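Side-chain contact in isomaltodextranase (Arthrobacter globiformis, PDB 5AWO), which hydrolyses alpha-1,6-glucosidic linkages of dextran-like polysaccharides, releasing isomaltose units one after another from the non-reducing chain ends: residues Met336-Ser341 with Gly406-Asn411. Sequence-based numbering, arbitrary orientation.
Sequences MVAAGS and GVALFN
With CG swung to about -62° from the backbone N (chi1) and the ring plane turned nearly perpendicular to the plane of CA, CB and CG (chi2 -89°), Phe410 reaches from its strand to the methyl of Ala338, which it meets with the rim of the ring, CZ lying 4.4 Å from Ala338 CB. The contact joins the catalytic TIM barrel of this family 27 glycoside hydrolase to its beta-sandwich domain: the last turn of helix 326-339, just before the final parallel strand of the barrel, meets strand 405-410 of the antiparallel beta-sandwich domain that follows the barrel. Ala338 and Ala408 point their CB atoms at each other, and their CA atoms stand 6.3 Å apart. Alanine suits both places, since a single methyl from each side fills this short distance between helix and strand. Within its own sheet Ala408 also touches Ile462 of strand 460-466. Phe410, two residues further along and on the same face as Ala408, needs a longer side chain; this side chain also touches Thr331, Asn334 and Leu335 of the helix, and its ring packs edge-to-face with Phe296. Gly340 is the first residue to leave helical angles, in a Schellman motif, its positive phi (74°) being easy for glycine; Gly340 N bonds to Val337 O at 3.1 Å and Ser341 N to Met336 O at 3.0 Å. No hydrogen bond crosses between the two segments, and the buried, wholly apolar meeting is closest where Ala338 CB touches Ala408 CB at 3.8 Å.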
loop_
_atom_site.group_PDB
_atom_site.type_symbol
_atom_site.label_atom_id
_atom_site.label_comp_id
_atom_site.label_asym_id
_atom_site.label_seq_id
_atom_site.Cartn_x
_atom_site.Cartn_y
_atom_site.Cartn_z
ATOM N N MET A 336 9.397 -6.551 2.944
ATOM C CA MET A 336 7.945 -6.334 3.007
ATOM C C MET A 336 7.612 -5.401 4.169
ATOM O O MET A 336 6.808 -4.465 4.028
ATOM C CB MET A 336 7.170 -7.661 3.158
ATOM C CG MET A 336 7.420 -8.700 2.065
ATOM S SD MET A 336 7.027 -8.098 0.411
ATOM C CE MET A 336 7.440 -9.580 -0.502
ATOM N N VAL A 337 8.228 -5.656 5.314
ATOM C CA VAL A 337 7.963 -4.824 6.485
ATOM C C VAL A 337 8.478 -3.392 6.272
ATOM O O VAL A 337 7.778 -2.394 6.563
ATOM C CB VAL A 337 8.554 -5.448 7.771
ATOM C CG1 VAL A 337 8.504 -4.477 8.947
ATOM C CG2 VAL A 337 7.843 -6.736 8.071
ATOM N N ALA A 338 9.692 -3.241 5.757
ATOM C CA ALA A 338 10.257 -1.913 5.513
ATOM C C ALA A 338 9.331 -1.070 4.647
ATOM O O ALA A 338 9.174 0.146 4.868
ATOM C CB ALA A 338 11.630 -2.017 4.877
ATOM N N ALA A 339 8.713 -1.692 3.646
ATOM C CA ALA A 339 7.919 -0.962 2.691
ATOM C C ALA A 339 6.457 -0.765 3.117
ATOM O O ALA A 339 5.690 -0.070 2.423
ATOM C CB ALA A 339 7.978 -1.672 1.347
ATOM N N GLY A 340 6.065 -1.303 4.272
ATOM C CA GLY A 340 4.677 -1.203 4.718
ATOM C C GLY A 340 3.718 -2.093 3.978
ATOM O O GLY A 340 2.493 -1.918 4.025
ATOM N N SER A 341 4.240 -3.105 3.306
ATOM C CA SER A 341 3.427 -3.977 2.490
ATOM C C SER A 341 2.552 -4.873 3.325
ATOM O O SER A 341 2.863 -5.173 4.471
ATOM C CB SER A 341 4.374 -4.868 1.667
ATOM O OG SER A 341 3.731 -5.815 0.825
ATOM N N GLY A 406 11.624 2.782 11.918
ATOM C CA GLY A 406 12.134 1.516 11.411
ATOM C C GLY A 406 13.180 1.818 10.346
ATOM O O GLY A 406 12.924 2.607 9.430
ATOM N N VAL A 407 14.366 1.206 10.462
ATOM C CA VAL A 407 15.445 1.391 9.503
ATOM C C VAL A 407 15.884 0.009 9.012
ATOM O O VAL A 407 16.182 -0.867 9.833
ATOM C CB VAL A 407 16.646 2.142 10.146
ATOM C CG1 VAL A 407 17.821 2.242 9.190
ATOM C CG2 VAL A 407 16.202 3.512 10.667
ATOM N N ALA A 408 15.930 -0.183 7.689
ATOM C CA ALA A 408 16.308 -1.494 7.101
ATOM C C ALA A 408 17.402 -1.328 6.071
ATOM O O ALA A 408 17.388 -0.410 5.257
ATOM C CB ALA A 408 15.089 -2.159 6.503
ATOM N N LEU A 409 18.402 -2.219 6.156
ATOM C CA LEU A 409 19.588 -2.167 5.331
ATOM C C LEU A 409 19.704 -3.517 4.599
ATOM O O LEU A 409 19.499 -4.562 5.222
ATOM C CB LEU A 409 20.819 -1.942 6.183
ATOM C CG LEU A 409 20.799 -0.745 7.126
ATOM C CD1 LEU A 409 21.993 -0.765 8.061
ATOM C CD2 LEU A 409 20.742 0.572 6.393
ATOM N N PHE A 410 20.009 -3.465 3.290
ATOM C CA PHE A 410 19.983 -4.650 2.436
ATOM C C PHE A 410 21.261 -4.728 1.626
ATOM O O PHE A 410 21.796 -3.720 1.211
ATOM C CB PHE A 410 18.787 -4.589 1.475
ATOM C CG PHE A 410 17.461 -4.561 2.157
ATOM C CD1 PHE A 410 16.795 -5.731 2.468
ATOM C CD2 PHE A 410 16.853 -3.353 2.458
ATOM C CE1 PHE A 410 15.591 -5.718 3.145
ATOM C CE2 PHE A 410 15.618 -3.341 3.073
ATOM C CZ PHE A 410 14.981 -4.512 3.420
ATOM N N ASN A 411 21.701 -5.953 1.356
ATOM C CA ASN A 411 22.796 -6.210 0.407
ATOM C C ASN A 411 22.356 -7.140 -0.698
ATOM O O ASN A 411 22.318 -8.357 -0.513
ATOM C CB ASN A 411 24.039 -6.759 1.096
ATOM C CG ASN A 411 25.153 -7.047 0.110
ATOM O OD1 ASN A 411 25.120 -6.579 -1.037
ATOM N ND2 ASN A 411 26.150 -7.784 0.542
#